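PDB 7C6O: cobalamin biosynthesis protein CobN from Mycobacterium tuberculosis, which forms the large catalytic subunit of cobaltochelatase, the enzyme that inserts cobalt into the corrin macrocycle on the aerobic route to cobalamin. Local coordinates for residues E1065-D1070 / T1116-A1121; Q696-L701 / A1140-A1145; P565-T568 / S574-P577; L561-G566 / G598-R603. One frame throughout, in Å; residues are numbered along the deposited sequence.

Interaction 1 (E1065-D1070 / T1116-A1121); sequences EHDIAD and TRVFRA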
loop_
_atom_site.group_PDB
_atom_site.type_symbol
_atom_site.label_atom_id
_atom_site.label_comp_id
_atom_site.label_asym_id
_atom_site.label_seq_id
_atom_site.Cartn_x
_atom_site.Cartn_y
_atom_site.Cartn_z
ATOM N N GLU A 1065 -10.799 -3.769 12.233
ATOM C CA GLU A 1065 -9.777 -3.492 13.237
ATOM C C GLU A 1065 -9.791 -2.041 13.703
ATOM O O GLU A 1065 -9.339 -1.757 14.819
ATOM C CB GLU A 1065 -8.397 -3.849 12.683
ATOM C CG GLU A 1065 -8.167 -5.346 12.482
ATOM C CD GLU A 1065 -8.707 -5.876 11.158
ATOM O OE1 GLU A 1065 -9.472 -5.162 10.473
ATOM O OE2 GLU A 1065 -8.361 -7.021 10.803
ATOM N N HIS A 1066 -10.286 -1.118 12.882
ATOM C CA HIS A 1066 -10.427 0.278 13.270
ATOM C C HIS A 1066 -11.739 0.800 12.705
ATOM O O HIS A 1066 -12.375 0.155 11.867
ATOM C CB HIS A 1066 -9.246 1.124 12.777
ATOM C CG HIS A 1066 -9.194 1.274 11.288
ATOM N ND1 HIS A 1066 -8.366 0.514 10.491
ATOM C CD2 HIS A 1066 -9.873 2.095 10.450
ATOM C CE1 HIS A 1066 -8.533 0.863 9.228
ATOM N NE2 HIS A 1066 -9.445 1.817 9.175
ATOM N N ASP A 1067 -12.145 1.984 13.160
ATOM C CA ASP A 1067 -13.401 2.578 12.713
ATOM C C ASP A 1067 -13.159 4.017 12.268
ATOM O O ASP A 1067 -12.030 4.517 12.282
ATOM C CB ASP A 1067 -14.483 2.494 13.804
ATOM C CG ASP A 1067 -14.051 3.110 15.124
ATOM O OD1 ASP A 1067 -13.644 4.292 15.142
ATOM O OD2 ASP A 1067 -14.146 2.412 16.160
ATOM N N ILE A 1068 -14.241 4.691 11.866
ATOM C CA ILE A 1068 -14.110 6.012 11.254
ATOM C C ILE A 1068 -13.708 7.089 12.246
ATOM O O ILE A 1068 -13.335 8.193 11.827
ATOM C CB ILE A 1068 -15.414 6.429 10.543
ATOM C CG1 ILE A 1068 -16.568 6.546 11.540
ATOM C CG2 ILE A 1068 -15.751 5.441 9.440
ATOM C CD1 ILE A 1068 -17.788 7.260 10.976
ATOM N N ALA A 1069 -13.775 6.805 13.546
ATOM C CA ALA A 1069 -13.263 7.699 14.573
ATOM C C ALA A 1069 -11.894 7.265 15.083
ATOM O O ALA A 1069 -11.392 7.845 16.051
ATOM C CB ALA A 1069 -14.257 7.794 15.735
ATOM N N ASP A 1070 -11.287 6.257 14.446
ATOM C CA ASP A 1070 -9.973 5.739 14.809
ATOM C C ASP A 1070 -8.853 6.236 13.912
ATOM O O ASP A 1070 -7.682 6.100 14.280
ATOM C CB ASP A 1070 -9.965 4.205 14.759
ATOM C CG ASP A 1070 -10.364 3.582 16.066
ATOM O OD1 ASP A 1070 -10.185 4.243 17.110
ATOM O OD2 ASP A 1070 -10.849 2.430 16.050
ATOM N N THR A 1116 -22.907 7.506 15.411
ATOM C CA THR A 1116 -23.519 7.112 16.677
ATOM C C THR A 1116 -23.283 5.638 16.978
ATOM O O THR A 1116 -23.144 5.267 18.148
ATOM C CB THR A 1116 -25.018 7.419 16.676
ATOM O OG1 THR A 1116 -25.665 6.699 15.618
ATOM C CG2 THR A 1116 -25.253 8.908 16.492
ATOM N N ARG A 1117 -23.244 4.786 15.949
ATOM C CA ARG A 1117 -22.909 3.380 16.163
ATOM C C ARG A 1117 -21.505 3.236 16.735
ATOM O O ARG A 1117 -21.293 2.522 17.721
ATOM C CB ARG A 1117 -23.034 2.602 14.854
ATOM C CG ARG A 1117 -24.446 2.169 14.506
ATOM C CD ARG A 1117 -24.514 1.693 13.067
ATOM N NE ARG A 1117 -25.815 1.123 12.732
ATOM C CZ ARG A 1117 -26.049 -0.180 12.604
ATOM N NH1 ARG A 1117 -25.065 -1.052 12.776
ATOM N NH2 ARG A 1117 -27.263 -0.611 12.297
ATOM N N VAL A 1118 -20.530 3.908 16.120
ATOM C CA VAL A 1118 -19.159 3.869 16.624
ATOM C C VAL A 1118 -19.089 4.487 18.014
ATOM O O VAL A 1118 -18.371 3.996 18.895
ATOM C CB VAL A 1118 -18.212 4.575 15.633
ATOM C CG1 VAL A 1118 -16.851 4.819 16.259
ATOM C CG2 VAL A 1118 -18.074 3.749 14.362
ATOM N N PHE A 1119 -19.855 5.559 18.240
ATOM C CA PHE A 1119 -19.836 6.236 19.533
ATOM C C PHE A 1119 -20.277 5.298 20.651
ATOM O O PHE A 1119 -19.608 5.185 21.684
ATOM C CB PHE A 1119 -20.729 7.479 19.485
ATOM C CG PHE A 1119 -20.567 8.397 20.669
ATOM C CD1 PHE A 1119 -19.536 9.321 20.711
ATOM C CD2 PHE A 1119 -21.450 8.340 21.736
ATOM C CE1 PHE A 1119 -19.386 10.169 21.795
ATOM C CE2 PHE A 1119 -21.308 9.186 22.820
ATOM C CZ PHE A 1119 -20.275 10.101 22.850
ATOM N N ARG A 1120 -21.395 4.598 20.454
ATOM C CA ARG A 1120 -21.910 3.742 21.517
ATOM C C ARG A 1120 -21.180 2.405 21.584
ATOM O O ARG A 1120 -20.908 1.906 22.680
ATOM C CB ARG A 1120 -23.409 3.518 21.335
ATOM C CG ARG A 1120 -24.250 4.768 21.511
ATOM C CD ARG A 1120 -25.674 4.376 21.819
ATOM N NE ARG A 1120 -26.614 5.488 21.739
ATOM C CZ ARG A 1120 -27.025 6.201 22.780
ATOM N NH1 ARG A 1120 -26.568 5.933 23.997
ATOM N NH2 ARG A 1120 -27.896 7.185 22.601
ATOM N N ALA A 1121 -20.858 1.803 20.434
ATOM C CA ALA A 1121 -20.233 0.486 20.455
ATOM C C ALA A 1121 -18.763 0.529 20.852
ATOM O O ALA A 1121 -18.230 -0.491 21.302
ATOM C CB ALA A 1121 -20.373 -0.199 19.090
#
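Val1118 on one side and Asp1067, Ile1068 and Ala1069 on the other make up this contact, in which a single forked side chain of a helix is received by a tight turn. The packed part lies at the two valine methyls. CG1, placed anti to the backbone N (chi1 168°), reaches over the carboxylate of Asp1067, 3.4 Å from its OD1, and also meets Ala1069 CB at 4.0 Å. CG2 lies 3.8 Å from Asp1067 CB and looser, at 4.2 Å, against Ile1068 CG1. A branched residue suits the spot because both arms rest on Asp1067 and each has a further neighbour of its own, while the small alanine lets the turn come close. Residues 1067-1070 form a type I beta turn, closed by Asp1070 N to Asp1067 O at 2.9 Å, with an Asx turn built into it: OD1 of Asp1067 accepts from Ala1069 N (3.0 Å) through its anti lone pair. The turn lies in the loop between strand 1056-1061 and helix 1072-1089, and Val1118 belongs to helix 1111-1123, which follows edge strand 1107-1110. The other flank is polar and partly open to solvent. Here Asp1070 OD2 accepts from Asp1067 N, 3.2 Å away, on its anti side and is approached by Arg698, while Arg1122 salt-bridges OD1 of both aspartates, its positive charge probably steadying the pair.

Interaction 2 (Q696-L701 / A1140-A1145); sequences QIRDGL and AFEMAA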
loop_
_atom_site.group_PDB
_atom_site.type_symbol
_atom_site.label_atom_id
_atom_site.label_comp_id
_atom_site.label_asym_id
_atom_site.label_seq_id
_atom_site.Cartn_x
_atom_site.Cartn_y
_atom_site.Cartn_z
ATOM N N GLN A 696 -17.552 -6.542 16.248
ATOM C CA GLN A 696 -16.242 -6.729 16.855
ATOM C C GLN A 696 -15.558 -5.380 17.040
ATOM O O GLN A 696 -15.538 -4.554 16.123
ATOM C CB GLN A 696 -15.376 -7.641 15.985
ATOM C CG GLN A 696 -15.864 -9.078 15.904
ATOM C CD GLN A 696 -15.630 -9.842 17.192
ATOM O OE1 GLN A 696 -16.386 -10.752 17.535
ATOM N NE2 GLN A 696 -14.574 -9.482 17.908
ATOM N N ILE A 697 -15.001 -5.158 18.230
ATOM C CA ILE A 697 -14.205 -3.972 18.513
ATOM C C ILE A 697 -12.900 -4.427 19.149
ATOM O O ILE A 697 -12.776 -5.556 19.627
ATOM C CB ILE A 697 -14.924 -2.970 19.441
ATOM C CG1 ILE A 697 -15.185 -3.610 20.805
ATOM C CG2 ILE A 697 -16.223 -2.485 18.813
ATOM C CD1 ILE A 697 -15.749 -2.651 21.835
ATOM N N ARG A 698 -11.910 -3.541 19.146
ATOM C CA ARG A 698 -10.644 -3.910 19.759
ATOM C C ARG A 698 -10.783 -3.947 21.275
ATOM O O ARG A 698 -11.500 -3.140 21.875
ATOM C CB ARG A 698 -9.528 -2.958 19.333
ATOM C CG ARG A 698 -9.660 -1.521 19.786
ATOM C CD ARG A 698 -8.485 -0.735 19.222
ATOM N NE ARG A 698 -8.548 0.700 19.481
ATOM C CZ ARG A 698 -9.311 1.546 18.795
ATOM N NH1 ARG A 698 -10.096 1.092 17.828
ATOM N NH2 ARG A 698 -9.294 2.842 19.083
ATOM N N ASP A 699 -10.110 -4.917 21.885
ATOM C CA ASP A 699 -10.181 -5.216 23.309
ATOM C C ASP A 699 -8.799 -5.101 23.936
ATOM O O ASP A 699 -8.436 -5.846 24.851
ATOM C CB ASP A 699 -10.784 -6.600 23.535
ATOM C CG ASP A 699 -11.204 -6.824 24.970
ATOM O OD1 ASP A 699 -11.776 -5.891 25.572
ATOM O OD2 ASP A 699 -10.964 -7.931 25.493
ATOM N N GLY A 700 -8.018 -4.154 23.442
ATOM C CA GLY A 700 -6.644 -3.942 23.830
ATOM C C GLY A 700 -5.841 -3.502 22.626
ATOM O O GLY A 700 -6.388 -3.180 21.572
ATOM N N LEU A 701 -4.522 -3.479 22.792
ATOM C CA LEU A 701 -3.608 -3.152 21.710
ATOM C C LEU A 701 -2.596 -4.277 21.572
ATOM O O LEU A 701 -2.277 -4.965 22.544
ATOM C CB LEU A 701 -2.885 -1.822 21.958
ATOM C CG LEU A 701 -3.777 -0.587 22.099
ATOM C CD1 LEU A 701 -2.950 0.630 22.477
ATOM C CD2 LEU A 701 -4.535 -0.341 20.809
ATOM N N ALA A 1140 -4.071 5.873 26.354
ATOM C CA ALA A 1140 -4.527 7.251 26.507
ATOM C C ALA A 1140 -4.436 8.010 25.191
ATOM O O ALA A 1140 -5.306 8.832 24.877
ATOM C CB ALA A 1140 -3.704 7.949 27.588
ATOM N N PHE A 1141 -3.380 7.746 24.415
ATOM C CA PHE A 1141 -3.228 8.348 23.094
ATOM C C PHE A 1141 -4.430 8.046 22.206
ATOM O O PHE A 1141 -4.929 8.930 21.502
ATOM C CB PHE A 1141 -1.933 7.832 22.457
ATOM C CG PHE A 1141 -1.659 8.364 21.073
ATOM C CD1 PHE A 1141 -2.274 7.810 19.961
ATOM C CD2 PHE A 1141 -0.746 9.390 20.884
ATOM C CE1 PHE A 1141 -2.013 8.291 18.691
ATOM C CE2 PHE A 1141 -0.478 9.871 19.616
ATOM C CZ PHE A 1141 -1.112 9.321 18.519
ATOM N N GLU A 1142 -4.901 6.798 22.215
ATOM C CA GLU A 1142 -6.014 6.419 21.348
ATOM C C GLU A 1142 -7.302 7.123 21.756
ATOM O O GLU A 1142 -8.125 7.465 20.900
ATOM C CB GLU A 1142 -6.199 4.902 21.364
ATOM C CG GLU A 1142 -5.022 4.128 20.787
ATOM C CD GLU A 1142 -4.843 4.356 19.297
ATOM O OE1 GLU A 1142 -5.839 4.682 18.617
ATOM O OE2 GLU A 1142 -3.702 4.213 18.806
ATOM N N MET A 1143 -7.501 7.338 23.059
ATOM C CA MET A 1143 -8.669 8.097 23.495
ATOM C C MET A 1143 -8.603 9.532 22.987
ATOM O O MET A 1143 -9.597 10.070 22.484
ATOM C CB MET A 1143 -8.783 8.071 25.020
ATOM C CG MET A 1143 -9.100 6.704 25.600
ATOM S SD MET A 1143 -9.189 6.757 27.403
ATOM C CE MET A 1143 -9.517 5.045 27.789
ATOM N N ALA A 1144 -7.430 10.161 23.095
ATOM C CA ALA A 1144 -7.285 11.543 22.650
ATOM C C ALA A 1144 -7.440 11.662 21.139
ATOM O O ALA A 1144 -8.024 12.634 20.648
ATOM C CB ALA A 1144 -5.932 12.101 23.091
ATOM N N ALA A 1145 -6.908 10.695 20.388
ATOM C CA ALA A 1145 -7.060 10.731 18.938
ATOM C C ALA A 1145 -8.524 10.623 18.542
ATOM O O ALA A 1145 -8.972 11.288 17.601
ATOM C CB ALA A 1145 -6.246 9.610 18.291
#
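The backbones stay well apart, the closest approach being 9.9 Å between Leu701 CA and Glu1142 CA, so a strand end with its following turn and the flank of a helix are joined by side chains alone. Arg698 bridges much of the distance. Its chain runs extended from CG to NE, a reach that suits arginine, and brings NH2 to 3.9 Å from Glu1142 OE1. This salt bridge is long and purely electrostatic: OE1 sits far off the guanidinium plane and meets no N-H head-on, with the two flat groups turned 81° against each other. Both side chains have a second deposited conformer, so the detail holds for one copy. A chi1 of -64° sets Glu1142 CG beside its own backbone N, where it meets Leu701 CD1 at 4.4 Å, an apolar touch. Neither charge relies on this pair alone, since Arg698 also faces Asp1070, a salt bridge whose exact length is doubtful, and Glu1142 OE2 pairs with Lys1138 in the classic i to i+4 salt bridge of a helix. Together these groups form an ion-pair network, buried at Arg698 and Glu1142, linking helix 1136-1157 to the small antiparallel sheet of strands 617-619 and 696-698.

Interaction 3 (P565-T568 / S574-P577); sequences PGKT and SCGP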
loop_
_atom_site.group_PDB
_atom_site.type_symbol
_atom_site.label_atom_id
_atom_site.label_comp_id
_atom_site.label_asym_id
_atom_site.label_seq_id
_atom_site.Cartn_x
_atom_site.Cartn_y
_atom_site.Cartn_z
ATOM N N PRO A 565 7.524 14.519 -0.536
ATOM C CA PRO A 565 7.368 14.758 -1.974
ATOM C C PRO A 565 8.501 14.137 -2.778
ATOM O O PRO A 565 9.655 14.086 -2.345
ATOM C CB PRO A 565 7.374 16.288 -2.085
ATOM C CG PRO A 565 6.904 16.756 -0.751
ATOM C CD PRO A 565 7.467 15.770 0.240
ATOM N N GLY A 566 8.145 13.663 -3.961
ATOM C CA GLY A 566 9.082 12.989 -4.834
ATOM C C GLY A 566 8.312 12.176 -5.857
ATOM O O GLY A 566 7.092 12.286 -5.972
ATOM N N LYS A 567 9.053 11.351 -6.592
ATOM C CA LYS A 567 8.411 10.497 -7.580
ATOM C C LYS A 567 7.530 9.449 -6.900
ATOM O O LYS A 567 7.705 9.115 -5.722
ATOM C CB LYS A 567 9.454 9.812 -8.464
ATOM C CG LYS A 567 10.347 10.786 -9.220
ATOM C CD LYS A 567 11.226 10.072 -10.235
ATOM C CE LYS A 567 12.276 11.014 -10.805
ATOM N NZ LYS A 567 11.679 12.265 -11.357
ATOM N N THR A 568 6.562 8.939 -7.668
ATOM C CA THR A 568 5.676 7.880 -7.187
ATOM C C THR A 568 6.472 6.697 -6.648
ATOM O O THR A 568 6.221 6.208 -5.539
ATOM C CB THR A 568 4.762 7.424 -8.323
ATOM O OG1 THR A 568 5.568 7.022 -9.439
ATOM C CG2 THR A 568 3.842 8.554 -8.762
ATOM N N SER A 574 16.891 13.541 -6.408
ATOM C CA SER A 574 16.203 14.759 -6.008
ATOM C C SER A 574 14.931 14.482 -5.220
ATOM O O SER A 574 14.216 15.427 -4.873
ATOM C CB SER A 574 15.883 15.618 -7.237
ATOM O OG SER A 574 14.921 14.995 -8.064
ATOM N N CYS A 575 14.640 13.218 -4.921
ATOM C CA CYS A 575 13.449 12.850 -4.169
ATOM C C CYS A 575 13.728 12.946 -2.674
ATOM O O CYS A 575 14.745 12.438 -2.190
ATOM C CB CYS A 575 12.996 11.436 -4.530
ATOM S SG CYS A 575 12.399 11.250 -6.220
ATOM N N GLY A 576 12.816 13.595 -1.952
ATOM C CA GLY A 576 12.929 13.781 -0.524
ATOM C C GLY A 576 13.281 12.535 0.268
ATOM O O GLY A 576 14.223 12.540 1.067
ATOM N N PRO A 577 12.523 11.449 0.084
ATOM C CA PRO A 577 12.850 10.215 0.816
ATOM C C PRO A 577 14.247 9.700 0.543
ATOM O O PRO A 577 14.864 9.107 1.437
ATOM C CB PRO A 577 11.782 9.226 0.328
ATOM C CG PRO A 577 10.640 10.085 -0.077
ATOM C CD PRO A 577 11.255 11.322 -0.659
#
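With chi1 at -67°, Cys575 carries SG anti to its own carbonyl carbon, facing Lys567, whose chi1 of -59° likewise sets CG beside its own backbone N. The two side chains meet at the N-terminus of helix 576-581, where Cys575 is the N-cap residue. A preceding piece of loop thus docks on a helix start, the backbones closing to 4.4 Å between Gly566 CA and Cys575 CA. Gly576 N, in the first turn of the helix and therefore without a helical acceptor, donates to Pro565 O at 3.2 Å, approaching nearly along the C=O axis. Glycine suits both sides here: at Gly576 it lets that carbonyl come close, and at Gly566 it takes up an extended backbone with positive phi. Pro577 fits the first helical turn, where no amide hydrogen is needed, and its CD rests 3.6 Å from the same Pro565 O. The charged end of Lys567 leads to other partners, the carbonyls of Trp296 and Asn299 and, by a cation-pi contact, the Trp296 ring. Its backbone N, by contrast, points straight at sulfur: Lys567 N donates to Cys575 SG at 3.4 Å with an N-H...S angle of 179°, while Lys567 CG lies 3.7 Å from that SG.

Interaction 4 (L561-G566 / G598-R603); sequences LEWLPG and GTQAKR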
loop_
_atom_site.group_PDB
_atom_site.type_symbol
_atom_site.label_atom_id
_atom_site.label_comp_id
_atom_site.label_asym_id
_atom_site.label_seq_id
_atom_site.Cartn_x
_atom_site.Cartn_y
_atom_site.Cartn_z
ATOM N N LEU A 561 8.510 9.792 6.400
ATOM C CA LEU A 561 9.606 9.807 5.431
ATOM C C LEU A 561 9.162 9.245 4.086
ATOM O O LEU A 561 9.428 9.839 3.034
ATOM C CB LEU A 561 10.807 9.030 5.972
ATOM C CG LEU A 561 12.057 9.074 5.082
ATOM C CD1 LEU A 561 13.318 9.185 5.922
ATOM C CD2 LEU A 561 12.138 7.856 4.168
ATOM N N GLU A 562 8.481 8.096 4.099
ATOM C CA GLU A 562 8.040 7.493 2.846
ATOM C C GLU A 562 6.887 8.249 2.198
ATOM O O GLU A 562 6.409 7.821 1.142
ATOM C CB GLU A 562 7.651 6.027 3.071
ATOM C CG GLU A 562 6.439 5.798 3.974
ATOM C CD GLU A 562 6.792 5.707 5.455
ATOM O OE1 GLU A 562 7.782 6.335 5.886
ATOM O OE2 GLU A 562 6.072 4.999 6.192
ATOM N N TRP A 563 6.441 9.359 2.789
ATOM C CA TRP A 563 5.382 10.179 2.216
ATOM C C TRP A 563 5.871 11.567 1.824
ATOM O O TRP A 563 5.050 12.431 1.495
ATOM C CB TRP A 563 4.208 10.280 3.194
ATOM C CG TRP A 563 3.614 8.942 3.498
ATOM C CD1 TRP A 563 3.922 8.126 4.550
ATOM C CD2 TRP A 563 2.632 8.245 2.722
ATOM N NE1 TRP A 563 3.180 6.968 4.481
ATOM C CE2 TRP A 563 2.382 7.018 3.368
ATOM C CE3 TRP A 563 1.936 8.541 1.545
ATOM C CZ2 TRP A 563 1.465 6.088 2.879
ATOM C CZ3 TRP A 563 1.024 7.617 1.061
ATOM C CH2 TRP A 563 0.798 6.405 1.729
ATOM N N LEU A 564 7.182 11.802 1.848
ATOM C CA LEU A 564 7.731 13.080 1.437
ATOM C C LEU A 564 7.563 13.268 -0.071
ATOM O O LEU A 564 7.460 12.294 -0.821
ATOM C CB LEU A 564 9.207 13.172 1.814
ATOM C CG LEU A 564 9.556 13.226 3.303
ATOM C CD1 LEU A 564 11.064 13.272 3.481
ATOM C CD2 LEU A 564 8.895 14.422 3.973
ATOM N N PRO A 565 7.524 14.519 -0.536
ATOM C CA PRO A 565 7.368 14.758 -1.974
ATOM C C PRO A 565 8.501 14.137 -2.778
ATOM O O PRO A 565 9.655 14.086 -2.345
ATOM C CB PRO A 565 7.374 16.288 -2.085
ATOM C CG PRO A 565 6.904 16.756 -0.751
ATOM C CD PRO A 565 7.467 15.770 0.240
ATOM N N GLY A 566 8.145 13.663 -3.961
ATOM C CA GLY A 566 9.082 12.989 -4.834
ATOM C C GLY A 566 8.312 12.176 -5.857
ATOM O O GLY A 566 7.092 12.286 -5.972
ATOM N N GLY A 598 1.909 0.144 4.312
ATOM C CA GLY A 598 3.148 -0.615 4.377
ATOM C C GLY A 598 3.843 -0.689 3.034
ATOM O O GLY A 598 5.073 -0.606 2.952
ATOM N N THR A 599 3.063 -0.838 1.963
ATOM C CA THR A 599 3.626 -0.916 0.620
ATOM C C THR A 599 4.345 0.375 0.242
ATOM O O THR A 599 5.379 0.343 -0.438
ATOM C CB THR A 599 2.511 -1.235 -0.377
ATOM O OG1 THR A 599 1.955 -2.520 -0.069
ATOM C CG2 THR A 599 3.034 -1.248 -1.794
ATOM N N GLN A 600 3.824 1.521 0.687
ATOM C CA GLN A 600 4.472 2.788 0.364
ATOM C C GLN A 600 5.865 2.859 0.976
ATOM O O GLN A 600 6.801 3.371 0.349
ATOM C CB GLN A 600 3.614 3.964 0.838
ATOM C CG GLN A 600 4.051 5.324 0.281
ATOM C CD GLN A 600 3.777 5.475 -1.214
ATOM O OE1 GLN A 600 4.171 4.634 -2.024
ATOM N NE2 GLN A 600 3.105 6.557 -1.582
ATOM N N ALA A 601 6.025 2.339 2.193
ATOM C CA ALA A 601 7.351 2.278 2.796
ATOM C C ALA A 601 8.255 1.314 2.038
ATOM O O ALA A 601 9.450 1.582 1.868
ATOM C CB ALA A 601 7.240 1.875 4.266
ATOM N N LYS A 602 7.702 0.188 1.572
ATOM C CA LYS A 602 8.491 -0.766 0.794
ATOM C C LYS A 602 9.049 -0.128 -0.470
ATOM O O LYS A 602 10.188 -0.405 -0.865
ATOM C CB LYS A 602 7.642 -1.982 0.417
ATOM C CG LYS A 602 7.207 -2.866 1.575
ATOM C CD LYS A 602 6.166 -3.887 1.115
ATOM C CE LYS A 602 6.767 -4.960 0.213
ATOM N NZ LYS A 602 7.564 -5.958 0.985
ATOM N N ARG A 603 8.261 0.726 -1.120
ATOM C CA ARG A 603 8.583 1.203 -2.458
ATOM C C ARG A 603 9.278 2.555 -2.484
ATOM O O ARG A 603 10.085 2.797 -3.388
ATOM C CB ARG A 603 7.309 1.270 -3.308
ATOM C CG ARG A 603 6.621 -0.077 -3.431
ATOM C CD ARG A 603 5.368 -0.021 -4.289
ATOM N NE ARG A 603 4.782 -1.352 -4.419
ATOM C CZ ARG A 603 3.677 -1.630 -5.104
ATOM N NH1 ARG A 603 3.018 -0.669 -5.739
ATOM N NH2 ARG A 603 3.230 -2.877 -5.149
#
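Gln600 lies over the indole of Trp563, and its side chain can be followed across the ring. CB sits above the rim, 3.6 Å from Trp563 CZ2. CG, swung opposite the backbone N by a chi1 of -167°, stands almost exactly over the six-membered ring, 3.6 Å from its centroid and 8° off the normal, a CH-pi contact; the same CG also touches Glu562 O at 3.5 Å. At CD, 4.2 Å from Trp563 CZ3, the chain has turned through its bend at chi2, and the amide is tilted 62° against the ring instead of stacking flat. NE2 finally passes the far rim, 3.5 Å from Trp563 CZ3, and donates to Asp946 OD2, which fixes the amide's rotation. Glutamine suits this place because its methylenes pack on the aromatic face while its tip finds a polar partner; Tyr1003 meets the tryptophan edge-to-face. Beside it, Glu562 lies along the helix, its CB 3.8 Å from Ala601 CA and its OE2 3.9 Å from Ala601 CB, where the small methyl permits the close approach. That carboxylate oxygen is hydrogen-bonded to Tyr588 OH. Helix 595-604, to which Gln600 and Ala601 belong, connects the neighbouring parallel strands 586-591 and 608-612, so the loop after strand 551-555 packs here on the helix of a beta-alpha-beta crossover.

Overall arrangement
All four contacts are buried, but they form two separate pairs. Interactions 3 and 4 share Pro565 and Gly566, so one loop meets two helices: interaction 4, with its centre 9 Å from that of the chain, joins an aromatic face to a methylene chain, whereas interaction 3 relies on backbone and sulfur hydrogen bonds at a helix start. Pro577 CG also packs 3.3 Å from Leu561 O. Interactions 1 and 2, each centred 23 Å out, adjoin through Asp1070 and Arg698 and are richer in charge, though interaction 1 turns on a valine packed against a carboxylate and two apolar side chains. Between interactions 1 and 3 the nearest atoms are about 22 Å apart.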